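Local coordinates for uncharacterized protein YLR132C (Kluyveromyces marxianus, PDB 6PFQ), which is the U6 snRNA phosphodiesterase Usb1 of the 2H superfamily, probably a nuclease that trims the end of U6 RNA, at residues Phe13-Leu18 against Met56-Val61; Val61-Thr66 against Asn151-Ser156; Ser93-Leu98 against Gln199-Glu204; Gly100-Tyr105 against Glu186-Leu191; Leu115-Ser120 against Val155-Ala160. All coordinates share one frame; numbering follows the deposited sequence. Where two conformers were deposited one is given.

In the fold
From the N terminus, contact 1 pairs strands 9-16 and 59-68 and closes a loop holding helix 20-39, before any other contact opens. Contact 2 starts where contact 1 ends, at shared Val61, and runs on to strand 154-161, bringing the two sheets together at the UMP site. Contact 3 closes a long loop between strands 94-99 and 200-202. Contact 4, from the glycine corner leading into strand 102-106 to the loop between helices 169-186 and 191-197, is nested in it, and contact 5, joining strands 112-119 and 154-161, is nested in both. Contact 2 crosses contacts 3 and 4, and it ends on the stretch that also ends contact 5, sharing Val155 and Ser156.

Contact 1. Residues Phe13-Leu18 against Met56-Val61; sequences FLELRL and MKPLHV
Leu14 and Leu16 pair with Val61 and Leu59 in an antiparallel strand pair that carries the first His-x-Ser motif of the 2H phosphodiesterase fold, His60-Val61-Ser62. Four backbone bonds hold the register: Leu14 N reaches Val61 O at 2.9 Å and the reverse bond, Val61 N to Leu14 O, is 3.0 Å, while Leu16 and Leu59 exchange an equivalent pair. The face bearing these four side chains is the tight one. Leu16 CD1 comes within 4.1 Å of Val61 CG2, and past the end of the strand Leu18 swings its CD1 methyl against Leu59 CG at 3.7 Å. Val155 from the other sheet and Cys202 and Phe200 from strand 200-202 close over this face, so it is interior packing.

The looser, solvent side is made by Glu15, Arg17 and Pro58. Glu15 sends its chain out with CG anti to the backbone N (chi1 175°), which brings CG to 3.6 Å from Pro58 CB, the two side chains oblique to each other. Its carboxylate lies near His60, yet without a charged contact. Arg17 runs beside Pro58 and is largely out in solvent. Phe13, though on the same face as Glu15, is buried; its ring meets His60 CD2 obliquely, the ring planes at 67°. His60, a UMP-binding residue, was modelled in two conformers, so this meeting is less certain. Beyond the last strand bond the chains separate, and a water fills in: it accepts from Leu18 N at 3.1 Å and donates to Lys57 O at 2.9 Å.

Contact 2. Residues Val61-Thr66 against Asn151-Ser156; sequences VSLSET and NNLHVS
Val61 and Val155, the middle residues of the two His-x-Ser motifs, touch where the two lobes of the 2H fold meet. The direct contacts are van der Waals, mostly between apolar branches. Val61 CG2 meets Val155 CG2 at 3.7 Å, the two side chains crossing at about a right angle, while its other methyl, CG1, turns to the CD2 branch of Leu153. That same CD2 packs 3.5 Å from Ser62 O and also approaches the end of Leu63. Leu153 also packs on Arg124 and Leu131 of helix 121-137.

The polar link is made by water, for no hydrogen bond joins the segments directly. One water donates to Ser62 O (2.8 Å) and accepts from His154 N (3.2 Å); a second accepts from Ser62 N (2.8 Å) and donates to His154 O. This second water also sits over the centre of the His154 ring, 3.4 Å above its plane.

Bonds within the 151-156 segment set that ring. His154 ND1 donates to Asn152 O at 2.8 Å, close to straight at 167° and in the plane of the imidazole, and Tyr105 stacks on it. Asn152 is itself fixed through its side-chain amide to Pro147 O and Gly149 N. NE2 of His154 and OG of Ser156 both bond a glycerol.

Ser62, Asn152, His154 and Ser156 all bind UMP in this protein. The two motifs are bridged by two waters, beside apolar contacts of Val61, Leu153 and Val155. The ND1 bond and the Tyr105 stack would hold the imidazole in rotation, with NE2 turned to the glycerol, consistent with a role toward the bound nucleotide.

Contact 3. Residues Ser93-Leu98 against Gln199-Glu204; sequences SVPVAL and QFRCHE
Ser93 holds its hydroxyl between the backbone N and the carbonyl carbon (chi1 68°), and Arg201 runs out extended before bending at chi3 (-72°); together these turns bring NH1 of Arg201 to Ser93 OG at 2.8 Å. The oxygen lies near the guanidinium plane, at its edge. Pro95 CB takes one face of the same group, 3.9 Å from NH2. Ser93 has a second partner: its CB lies over the face of the His203 ring, 3.5 Å from CD2.

Beneath this surface decoration is a short antiparallel pair, strand 94-96 with strand 200-202. Val94 N bonds Cys202 O at 2.9 Å and Cys202 N returns to Val94 O at 2.8 Å; Val96 and Phe200 repeat the exchange. The opposite face carries Val94, Val96, Phe200 and Cys202, with Val96 CG2 4.0 Å from Cys202 SG. It packs inward onto Leu14 and Leu16 of strand 9-16.

The pair is thus two-sided, with apolar contacts inside and a cationic residue outside. One guanidinium N-H is used in plane by the neutral Ser93 hydroxyl and one face is covered by Pro95 CB, which would limit the rotation of the group on the exposed side of the strand pair.

Contact 4. Residues Gly100-Tyr105 against Glu186-Leu191; sequences GGWLVY and EASDRL
Ser188 OG, 3.7 Å from Trp102 CD1, is gripped from several directions. A water donates to it at 2.7 Å and in turn accepts from Trp102 N at 2.9 Å, while its one proton is offered to Ala184 O and Val183 O in the last turn of helix 169-186, shared or alternating between them. Trp102 NE1 donates directly to Ala187 O at 2.9 Å. The acceptor lies in the indole plane, but the N-H comes to it from above the carbonyl plane, 49° out.

Leu191 takes one face. Its CD2 methyl stands over the six-membered ring in a CH-pi contact, 3.6 Å from Trp102 CZ2, and its CD1 reaches back to Gly101 CA at 3.7 Å. A type I turn from Ser188 to Leu191 presents this side chain at the start of helix 191-197. On the strand side the chain turns a corner at Gly100 and Gly101.

Ala187 O satisfies the buried indole N-H, a water held by Ser188 takes up the Trp102 amide, and Leu191 lays a methyl on the ring. The in-plane N-H bond and that methyl would together restrain the ring's rotation, with Val183 and helix 20-39 packing on it as well.

Contact 5. Residues Leu115-Ser120 against Val155-Ala160; sequences LAVGLS and VSFGVA
A classic beta bulge interrupts the antiparallel pairing of strands 112-119 and 154-161, where Phe157 and Gly158 both face Leu115. Leu115 O takes a short, nearly straight bond from Phe157 N (2.7 Å, 173°) and a weak one from Gly158 N at 3.4 Å; Leu115 N answers to Gly158 O at 2.9 Å. The extra residue shifts the register by one, so that Ala116 faces Ser156 as a non-hydrogen-bonded pair, and normal pairing resumes with two bonds between Val117 and Val155.

On the face with Ala116, its CB lies 3.7 Å from Ser156 OG, a hydroxyl that also bonds a glycerol and belongs to the UMP site. Across the sheet, Phe157 turns its ring back over the strand pair. Val117 CG2 approaches CE2 of that ring at 3.7 Å, and Val155 CG1 lies over one of its faces, so the ring is wedged against two valines. Farther along, the Leu119 and Val155 side chains cross at about a right angle, Leu119 CD1 4.0 Å from Val155 CG2.

Strand 112-119 is flanked by 154-161 here, and on its other edge the same stretch bonds to both 102-106 and 94-99: Ala116 to Leu103 and Gly118 to Ser99. Leu98 and Trp102 from those neighbours pack on Phe157 and Val117, helix 20-39 brings Met26 against Phe157 and Leu30 and Val33 against Leu115, and Ser120 caps helix 121-137 through a bond to Ala123 N.

Contact 1. Residues Phe13-Leu18 against Met56-Val61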
# COMPACT_ATOMS: atom_id res chain seq x y z
N PHE A 13 0.44 -1.59 -9.35
CA PHE A 13 0.00 -0.70 -8.28
C PHE A 13 -0.67 0.53 -8.88
O PHE A 13 -0.62 0.76 -10.09
CB PHE A 13 1.17 -0.25 -7.39
CG PHE A 13 2.31 0.42 -8.15
CD1 PHE A 13 3.25 -0.33 -8.84
CD2 PHE A 13 2.46 1.81 -8.11
CE1 PHE A 13 4.32 0.30 -9.52
CE2 PHE A 13 3.51 2.44 -8.77
CZ PHE A 13 4.44 1.69 -9.45
N LEU A 14 -1.38 1.27 -8.02
CA LEU A 14 -1.94 2.59 -8.29
C LEU A 14 -1.04 3.62 -7.62
O LEU A 14 -0.56 3.40 -6.51
CB LEU A 14 -3.36 2.77 -7.71
CG LEU A 14 -4.49 1.84 -8.11
CD1 LEU A 14 -5.78 2.28 -7.51
CD2 LEU A 14 -4.62 1.87 -9.64
N GLU A 15 -0.84 4.75 -8.27
CA GLU A 15 -0.02 5.83 -7.73
C GLU A 15 -0.93 6.99 -7.34
O GLU A 15 -1.80 7.39 -8.13
CB GLU A 15 1.02 6.26 -8.77
CG GLU A 15 1.83 7.43 -8.38
CD GLU A 15 2.77 7.82 -9.52
OE1 GLU A 15 3.85 7.20 -9.62
OE2 GLU A 15 2.39 8.71 -10.30
N LEU A 16 -0.74 7.52 -6.12
CA LEU A 16 -1.59 8.56 -5.53
C LEU A 16 -0.73 9.79 -5.24
O LEU A 16 0.04 9.80 -4.27
CB LEU A 16 -2.26 8.07 -4.23
CG LEU A 16 -2.88 6.68 -4.26
CD1 LEU A 16 -3.40 6.36 -2.86
CD2 LEU A 16 -4.03 6.65 -5.30
N ARG A 17 -0.85 10.81 -6.07
CA ARG A 17 -0.12 12.05 -5.84
C ARG A 17 -0.97 12.97 -4.98
O ARG A 17 -2.12 13.24 -5.33
CB ARG A 17 0.27 12.70 -7.16
CG ARG A 17 1.23 11.80 -8.00
CD ARG A 17 1.46 12.36 -9.42
NE ARG A 17 1.72 13.79 -9.33
CZ ARG A 17 2.95 14.31 -9.21
NH1 ARG A 17 4.01 13.51 -9.17
NH2 ARG A 17 3.11 15.62 -9.11
N LEU A 18 -0.43 13.38 -3.83
CA LEU A 18 -1.17 14.22 -2.88
C LEU A 18 -1.06 15.68 -3.26
O LEU A 18 0.00 16.16 -3.67
CB LEU A 18 -0.63 14.04 -1.45
CG LEU A 18 -1.10 12.83 -0.64
CD1 LEU A 18 -0.75 11.52 -1.32
CD2 LEU A 18 -0.52 12.93 0.75
N MET A 56 8.32 15.65 -2.35
CA MET A 56 7.05 14.93 -2.38
C MET A 56 7.27 13.51 -2.84
O MET A 56 8.14 13.24 -3.68
CB MET A 56 6.05 15.61 -3.31
N LYS A 57 6.51 12.58 -2.23
CA LYS A 57 6.53 11.20 -2.68
C LYS A 57 5.08 10.81 -2.88
O LYS A 57 4.24 11.12 -2.03
CB LYS A 57 7.22 10.27 -1.65
CG LYS A 57 8.66 10.72 -1.41
CD LYS A 57 9.37 9.99 -0.30
CE LYS A 57 9.42 8.52 -0.52
NZ LYS A 57 10.21 7.93 0.58
N PRO A 58 4.72 10.16 -3.98
CA PRO A 58 3.36 9.64 -4.09
C PRO A 58 3.15 8.49 -3.11
O PRO A 58 4.09 7.76 -2.77
CB PRO A 58 3.26 9.12 -5.53
CG PRO A 58 4.72 8.84 -5.93
CD PRO A 58 5.53 9.88 -5.19
N LEU A 59 1.90 8.30 -2.71
CA LEU A 59 1.48 7.08 -2.03
C LEU A 59 1.03 6.04 -3.07
O LEU A 59 1.00 6.30 -4.29
CB LEU A 59 0.37 7.40 -1.03
CG LEU A 59 0.78 8.43 0.03
CD1 LEU A 59 -0.33 8.63 1.09
CD2 LEU A 59 2.11 8.09 0.74
N HIS A 60 0.65 4.85 -2.60
CA HIS A 60 0.40 3.73 -3.49
C HIS A 60 -0.77 2.89 -2.98
O HIS A 60 -1.12 2.94 -1.79
CB HIS A 60 1.67 2.88 -3.64
CG HIS A 60 2.86 3.68 -4.07
ND1 HIS A 60 3.72 4.29 -3.17
CD2 HIS A 60 3.32 4.01 -5.30
CE1 HIS A 60 4.66 4.94 -3.83
NE2 HIS A 60 4.44 4.78 -5.13
N VAL A 61 -1.40 2.16 -3.90
CA VAL A 61 -2.19 0.97 -3.56
C VAL A 61 -1.56 -0.20 -4.29
O VAL A 61 -1.54 -0.21 -5.53
CB VAL A 61 -3.67 1.10 -3.96
CG1 VAL A 61 -4.43 -0.20 -3.59
CG2 VAL A 61 -4.33 2.35 -3.36
O HOH W 1 2.59 13.18 -3.26

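Contact 2. Residues Val61-Thr66 against Asn151-Ser156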
# COMPACT_ATOMS: atom_id res chain seq x y z
N VAL A 61 -1.40 2.16 -3.90
CA VAL A 61 -2.19 0.97 -3.56
C VAL A 61 -1.56 -0.20 -4.29
O VAL A 61 -1.54 -0.21 -5.53
CB VAL A 61 -3.67 1.10 -3.96
CG1 VAL A 61 -4.43 -0.20 -3.59
CG2 VAL A 61 -4.33 2.35 -3.36
N SER A 62 -1.05 -1.18 -3.55
CA SER A 62 -0.57 -2.42 -4.17
C SER A 62 -1.74 -3.21 -4.74
O SER A 62 -2.75 -3.40 -4.07
CB SER A 62 0.18 -3.28 -3.15
OG SER A 62 1.29 -2.57 -2.67
N LEU A 63 -1.58 -3.70 -5.98
CA LEU A 63 -2.60 -4.47 -6.67
C LEU A 63 -2.15 -5.88 -7.00
O LEU A 63 -2.98 -6.69 -7.44
CB LEU A 63 -3.00 -3.76 -7.98
CG LEU A 63 -3.59 -2.38 -7.81
CD1 LEU A 63 -3.81 -1.70 -9.21
CD2 LEU A 63 -4.90 -2.47 -7.06
N SER A 64 -0.88 -6.22 -6.77
CA SER A 64 -0.42 -7.60 -6.90
C SER A 64 0.66 -7.85 -5.86
O SER A 64 1.27 -6.91 -5.32
CB SER A 64 0.14 -7.90 -8.29
OG SER A 64 1.37 -7.22 -8.45
N GLU A 65 0.89 -9.14 -5.59
CA GLU A 65 2.10 -9.57 -4.92
C GLU A 65 3.31 -9.28 -5.81
O GLU A 65 3.18 -8.82 -6.95
CB GLU A 65 2.00 -11.06 -4.57
CG GLU A 65 1.76 -11.94 -5.77
CD GLU A 65 1.30 -13.35 -5.43
OE1 GLU A 65 0.38 -13.53 -4.59
OE2 GLU A 65 1.86 -14.30 -6.03
N THR A 66 4.51 -9.49 -5.26
CA THR A 66 5.74 -9.45 -6.06
C THR A 66 5.72 -10.67 -6.96
O THR A 66 5.81 -11.80 -6.48
CB THR A 66 6.98 -9.45 -5.16
OG1 THR A 66 7.02 -8.23 -4.43
CG2 THR A 66 8.22 -9.55 -6.00
N ASN A 151 -9.46 -8.53 0.30
CA ASN A 151 -9.55 -8.44 1.75
C ASN A 151 -8.52 -7.51 2.35
O ASN A 151 -8.71 -7.09 3.49
CB ASN A 151 -9.37 -9.84 2.35
CG ASN A 151 -7.96 -10.37 2.15
OD1 ASN A 151 -7.40 -10.26 1.06
ND2 ASN A 151 -7.39 -10.96 3.20
N ASN A 152 -7.42 -7.19 1.65
CA ASN A 152 -6.40 -6.37 2.31
C ASN A 152 -5.97 -5.16 1.50
O ASN A 152 -4.95 -4.56 1.83
CB ASN A 152 -5.17 -7.20 2.71
CG ASN A 152 -4.51 -7.93 1.51
OD1 ASN A 152 -4.50 -7.43 0.37
ND2 ASN A 152 -3.94 -9.11 1.78
N LEU A 153 -6.75 -4.73 0.51
CA LEU A 153 -6.39 -3.49 -0.20
C LEU A 153 -6.28 -2.35 0.79
O LEU A 153 -7.17 -2.17 1.61
CB LEU A 153 -7.43 -3.12 -1.25
CG LEU A 153 -7.46 -4.09 -2.45
CD1 LEU A 153 -8.71 -3.73 -3.32
CD2 LEU A 153 -6.14 -3.98 -3.25
N HIS A 154 -5.21 -1.55 0.68
CA HIS A 154 -4.99 -0.47 1.65
C HIS A 154 -4.09 0.60 1.04
O HIS A 154 -3.46 0.39 0.01
CB HIS A 154 -4.35 -1.02 2.93
CG HIS A 154 -2.98 -1.58 2.71
ND1 HIS A 154 -2.76 -2.86 2.22
CD2 HIS A 154 -1.74 -1.04 2.92
CE1 HIS A 154 -1.45 -3.09 2.16
NE2 HIS A 154 -0.82 -2.00 2.55
N VAL A 155 -4.04 1.76 1.71
CA VAL A 155 -2.99 2.75 1.48
C VAL A 155 -2.16 2.86 2.75
O VAL A 155 -2.72 3.09 3.82
CB VAL A 155 -3.57 4.14 1.15
CG1 VAL A 155 -2.41 5.21 1.09
CG2 VAL A 155 -4.43 4.06 -0.13
N SER A 156 -0.82 2.73 2.62
CA SER A 156 0.06 2.96 3.74
C SER A 156 0.48 4.43 3.80
O SER A 156 0.79 5.06 2.77
CB SER A 156 1.31 2.08 3.66
OG SER A 156 0.94 0.73 3.91
O HOH W 2 -3.22 -2.93 -1.34
O HOH W 3 -1.16 -1.05 -0.73

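Contact 3. Residues Ser93-Leu98 against Gln199-Glu204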
# COMPACT_ATOMS: atom_id res chain seq x y z
N SER A 93 -11.59 4.98 -15.10
CA SER A 93 -10.88 5.49 -13.95
C SER A 93 -11.39 4.65 -12.81
O SER A 93 -12.46 4.05 -12.91
CB SER A 93 -11.18 6.96 -13.71
OG SER A 93 -12.53 7.10 -13.30
N VAL A 94 -10.63 4.62 -11.72
CA VAL A 94 -11.11 3.96 -10.51
C VAL A 94 -10.97 4.95 -9.37
O VAL A 94 -9.98 5.69 -9.30
CB VAL A 94 -10.36 2.65 -10.23
CG1 VAL A 94 -10.69 1.59 -11.28
CG2 VAL A 94 -8.88 2.90 -10.14
N PRO A 95 -11.94 5.00 -8.47
CA PRO A 95 -11.85 5.88 -7.31
C PRO A 95 -11.05 5.20 -6.21
O PRO A 95 -11.06 3.97 -6.07
CB PRO A 95 -13.31 6.07 -6.89
CG PRO A 95 -13.95 4.74 -7.29
CD PRO A 95 -13.21 4.24 -8.52
N VAL A 96 -10.31 6.00 -5.45
CA VAL A 96 -9.63 5.50 -4.27
C VAL A 96 -10.08 6.33 -3.08
O VAL A 96 -9.85 7.55 -3.02
CB VAL A 96 -8.10 5.52 -4.41
CG1 VAL A 96 -7.47 5.03 -3.14
CG2 VAL A 96 -7.67 4.63 -5.55
N ALA A 97 -10.67 5.67 -2.10
CA ALA A 97 -11.08 6.31 -0.86
C ALA A 97 -10.94 5.25 0.22
O ALA A 97 -10.78 4.07 -0.08
CB ALA A 97 -12.52 6.86 -0.92
N LEU A 98 -10.91 5.69 1.47
CA LEU A 98 -10.54 4.83 2.59
C LEU A 98 -11.69 4.69 3.59
O LEU A 98 -12.55 5.56 3.70
CB LEU A 98 -9.31 5.40 3.30
CG LEU A 98 -8.21 5.64 2.23
CD1 LEU A 98 -7.20 6.61 2.76
CD2 LEU A 98 -7.59 4.28 1.78
N GLN A 199 -8.74 11.19 -0.77
CA GLN A 199 -9.47 10.53 -1.83
C GLN A 199 -8.87 10.93 -3.18
O GLN A 199 -8.34 12.03 -3.33
CB GLN A 199 -10.97 10.87 -1.80
CG GLN A 199 -11.55 10.71 -0.40
CD GLN A 199 -13.06 10.74 -0.39
OE1 GLN A 199 -13.71 10.66 -1.43
NE2 GLN A 199 -13.64 10.84 0.82
N PHE A 200 -8.93 9.99 -4.13
CA PHE A 200 -8.23 10.10 -5.40
C PHE A 200 -9.07 9.45 -6.50
O PHE A 200 -9.89 8.57 -6.25
CB PHE A 200 -6.84 9.44 -5.34
CG PHE A 200 -6.00 9.89 -4.19
CD1 PHE A 200 -6.09 9.26 -2.96
CD2 PHE A 200 -5.10 10.93 -4.34
CE1 PHE A 200 -5.32 9.67 -1.89
CE2 PHE A 200 -4.32 11.35 -3.26
CZ PHE A 200 -4.44 10.72 -2.04
N ARG A 201 -8.82 9.86 -7.74
CA ARG A 201 -9.34 9.13 -8.90
C ARG A 201 -8.17 8.81 -9.80
O ARG A 201 -7.43 9.71 -10.20
CB ARG A 201 -10.38 9.94 -9.67
CG ARG A 201 -11.03 9.16 -10.82
CD ARG A 201 -12.34 9.80 -11.32
NE ARG A 201 -13.44 9.64 -10.38
CZ ARG A 201 -14.15 8.52 -10.21
NH1 ARG A 201 -13.88 7.42 -10.92
NH2 ARG A 201 -15.12 8.49 -9.32
N CYS A 202 -7.96 7.52 -10.08
CA CYS A 202 -6.80 7.09 -10.87
C CYS A 202 -7.26 6.79 -12.28
O CYS A 202 -8.23 6.06 -12.45
CB CYS A 202 -6.13 5.85 -10.25
SG CYS A 202 -5.56 6.22 -8.58
N HIS A 203 -6.58 7.34 -13.29
CA HIS A 203 -6.93 7.06 -14.69
C HIS A 203 -5.97 6.07 -15.36
O HIS A 203 -6.09 5.82 -16.57
CB HIS A 203 -7.00 8.37 -15.48
CG HIS A 203 -8.11 9.28 -15.03
ND1 HIS A 203 -7.96 10.17 -13.98
CD2 HIS A 203 -9.38 9.44 -15.48
CE1 HIS A 203 -9.09 10.83 -13.80
NE2 HIS A 203 -9.97 10.41 -14.69
N GLU A 204 -5.07 5.47 -14.59
CA GLU A 204 -4.09 4.52 -15.09
C GLU A 204 -3.60 3.71 -13.91
O GLU A 204 -3.71 4.14 -12.76
CB GLU A 204 -2.92 5.25 -15.74
CG GLU A 204 -2.21 6.15 -14.73
CD GLU A 204 -1.37 7.22 -15.40
OE1 GLU A 204 -1.60 7.48 -16.59
OE2 GLU A 204 -0.46 7.76 -14.74

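Contact 4. Residues Gly100-Tyr105 against Glu186-Leu191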
# COMPACT_ATOMS: atom_id res chain seq x y z
N GLY A 100 -12.71 2.95 7.69
CA GLY A 100 -12.31 2.16 8.85
C GLY A 100 -11.12 2.78 9.56
O GLY A 100 -10.80 3.95 9.39
N GLY A 101 -10.49 1.97 10.42
CA GLY A 101 -9.47 2.45 11.32
C GLY A 101 -8.05 2.14 10.84
O GLY A 101 -7.81 1.64 9.74
N TRP A 102 -7.10 2.46 11.71
CA TRP A 102 -5.70 2.17 11.41
C TRP A 102 -5.47 0.68 11.34
O TRP A 102 -6.00 -0.09 12.14
CB TRP A 102 -4.79 2.73 12.51
CG TRP A 102 -4.67 4.18 12.56
CD1 TRP A 102 -4.93 4.97 13.67
CD2 TRP A 102 -4.20 5.08 11.52
NE1 TRP A 102 -4.66 6.27 13.36
CE2 TRP A 102 -4.22 6.38 12.06
CE3 TRP A 102 -3.79 4.91 10.19
CZ2 TRP A 102 -3.84 7.51 11.32
CZ3 TRP A 102 -3.38 6.04 9.45
CH2 TRP A 102 -3.41 7.33 10.03
N LEU A 103 -4.62 0.28 10.38
CA LEU A 103 -4.11 -1.07 10.25
C LEU A 103 -2.59 -1.01 10.31
O LEU A 103 -2.00 0.02 9.99
CB LEU A 103 -4.54 -1.69 8.94
CG LEU A 103 -6.05 -1.56 8.63
CD1 LEU A 103 -6.30 -2.05 7.23
CD2 LEU A 103 -6.83 -2.42 9.61
N VAL A 104 -1.96 -2.10 10.75
CA VAL A 104 -0.49 -2.17 10.67
C VAL A 104 -0.14 -3.44 9.90
O VAL A 104 -0.57 -4.54 10.30
CB VAL A 104 0.20 -2.15 12.04
CG1 VAL A 104 1.74 -2.16 11.81
CG2 VAL A 104 -0.22 -0.86 12.85
N TYR A 105 0.52 -3.26 8.76
CA TYR A 105 0.97 -4.37 7.91
C TYR A 105 2.49 -4.49 7.96
O TYR A 105 3.18 -3.49 7.83
CB TYR A 105 0.58 -4.15 6.45
CG TYR A 105 -0.91 -4.34 6.16
CD1 TYR A 105 -1.46 -5.61 6.11
CD2 TYR A 105 -1.74 -3.24 5.93
CE1 TYR A 105 -2.83 -5.81 5.81
CE2 TYR A 105 -3.10 -3.43 5.63
CZ TYR A 105 -3.63 -4.69 5.59
OH TYR A 105 -4.95 -4.87 5.30
N GLU A 186 -5.93 4.77 20.92
CA GLU A 186 -5.44 6.05 21.42
C GLU A 186 -5.01 7.03 20.34
O GLU A 186 -4.73 8.18 20.68
CB GLU A 186 -4.25 5.84 22.38
CG GLU A 186 -4.66 5.22 23.73
CD GLU A 186 -3.52 5.20 24.74
OE1 GLU A 186 -2.60 6.04 24.64
OE2 GLU A 186 -3.56 4.34 25.65
N ALA A 187 -4.94 6.63 19.06
CA ALA A 187 -4.40 7.51 18.02
C ALA A 187 -5.31 7.65 16.81
O ALA A 187 -4.84 7.98 15.72
CB ALA A 187 -3.02 7.01 17.58
N SER A 188 -6.62 7.47 16.99
CA SER A 188 -7.60 7.46 15.90
C SER A 188 -8.45 8.73 15.73
O SER A 188 -9.30 8.75 14.85
CB SER A 188 -8.57 6.27 16.11
OG SER A 188 -7.85 5.07 15.93
N ASP A 189 -8.27 9.76 16.56
CA ASP A 189 -9.27 10.84 16.55
C ASP A 189 -9.25 11.67 15.28
O ASP A 189 -10.23 12.36 14.98
CB ASP A 189 -9.09 11.79 17.76
CG ASP A 189 -9.34 11.09 19.09
OD1 ASP A 189 -9.80 9.94 19.11
OD2 ASP A 189 -9.09 11.70 20.15
N ARG A 190 -8.13 11.69 14.54
CA ARG A 190 -8.11 12.47 13.31
C ARG A 190 -8.41 11.62 12.09
O ARG A 190 -8.28 12.10 10.96
CB ARG A 190 -6.75 13.16 13.12
CG ARG A 190 -6.12 13.85 14.36
CD ARG A 190 -6.68 15.30 14.57
NE ARG A 190 -8.06 15.35 15.05
CZ ARG A 190 -8.43 15.19 16.33
NH1 ARG A 190 -7.53 14.92 17.27
NH2 ARG A 190 -9.70 15.29 16.68
N LEU A 191 -8.81 10.36 12.26
CA LEU A 191 -9.13 9.57 11.08
C LEU A 191 -10.32 10.10 10.27
O LEU A 191 -10.26 9.99 9.03
CB LEU A 191 -9.36 8.10 11.47
CG LEU A 191 -8.02 7.35 11.60
CD1 LEU A 191 -8.27 5.91 12.07
CD2 LEU A 191 -7.31 7.29 10.24
O HOH W 4 -8.24 3.01 14.30

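Contact 5. Residues Leu115-Ser120 against Val155-Ala160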
# COMPACT_ATOMS: atom_id res chain seq x y z
N LEU A 115 1.84 1.74 8.74
CA LEU A 115 0.57 2.26 9.24
C LEU A 115 -0.30 2.60 8.04
O LEU A 115 0.10 3.42 7.21
CB LEU A 115 0.85 3.51 10.09
CG LEU A 115 -0.40 4.15 10.71
CD1 LEU A 115 -0.95 3.26 11.83
CD2 LEU A 115 -0.05 5.57 11.25
N ALA A 116 -1.49 2.00 7.96
CA ALA A 116 -2.30 1.98 6.75
C ALA A 116 -3.76 2.19 7.11
O ALA A 116 -4.18 2.03 8.28
CB ALA A 116 -2.11 0.64 5.98
N VAL A 117 -4.56 2.50 6.09
CA VAL A 117 -6.03 2.46 6.19
C VAL A 117 -6.55 1.65 5.01
O VAL A 117 -6.02 1.74 3.90
CB VAL A 117 -6.64 3.89 6.19
CG1 VAL A 117 -8.18 3.80 6.49
CG2 VAL A 117 -5.89 4.77 7.25
N GLY A 118 -7.55 0.80 5.27
CA GLY A 118 -8.10 -0.01 4.20
C GLY A 118 -8.93 0.78 3.19
O GLY A 118 -9.51 1.83 3.49
N LEU A 119 -9.02 0.26 1.97
CA LEU A 119 -9.86 0.94 0.98
C LEU A 119 -11.34 0.79 1.31
O LEU A 119 -11.79 -0.23 1.86
CB LEU A 119 -9.63 0.37 -0.41
CG LEU A 119 -8.68 1.24 -1.29
CD1 LEU A 119 -7.28 1.34 -0.61
CD2 LEU A 119 -8.54 0.65 -2.69
N SER A 120 -12.12 1.80 0.91
CA SER A 120 -13.57 1.75 1.09
C SER A 120 -14.21 0.64 0.24
O SER A 120 -13.64 0.12 -0.72
CB SER A 120 -14.20 3.10 0.72
OG SER A 120 -14.18 3.26 -0.69
N VAL A 155 -4.04 1.76 1.71
CA VAL A 155 -2.99 2.75 1.48
C VAL A 155 -2.16 2.86 2.75
O VAL A 155 -2.72 3.09 3.82
CB VAL A 155 -3.57 4.14 1.15
CG1 VAL A 155 -2.41 5.21 1.09
CG2 VAL A 155 -4.43 4.06 -0.13
N SER A 156 -0.82 2.73 2.62
CA SER A 156 0.06 2.96 3.74
C SER A 156 0.48 4.43 3.80
O SER A 156 0.79 5.06 2.77
CB SER A 156 1.31 2.08 3.66
OG SER A 156 0.94 0.73 3.91
N PHE A 157 0.49 4.97 5.02
CA PHE A 157 0.81 6.39 5.23
C PHE A 157 2.12 6.62 5.97
O PHE A 157 2.71 7.70 5.85
CB PHE A 157 -0.33 7.08 6.00
CG PHE A 157 -1.61 7.14 5.21
CD1 PHE A 157 -1.80 8.14 4.26
CD2 PHE A 157 -2.60 6.18 5.38
CE1 PHE A 157 -2.97 8.21 3.51
CE2 PHE A 157 -3.77 6.24 4.63
CZ PHE A 157 -3.95 7.23 3.67
N GLY A 158 2.56 5.65 6.76
CA GLY A 158 3.78 5.81 7.52
C GLY A 158 4.43 4.47 7.69
O GLY A 158 3.79 3.44 7.48
N VAL A 159 5.71 4.47 8.08
CA VAL A 159 6.40 3.19 8.23
C VAL A 159 7.34 3.30 9.42
O VAL A 159 8.08 4.27 9.54
CB VAL A 159 7.14 2.80 6.93
CG1 VAL A 159 8.19 3.84 6.55
CG2 VAL A 159 7.75 1.37 7.09
N ALA A 160 7.27 2.31 10.31
CA ALA A 160 8.13 2.25 11.49
C ALA A 160 9.02 1.01 11.42
O ALA A 160 8.67 0.01 10.77
CB ALA A 160 7.30 2.19 12.77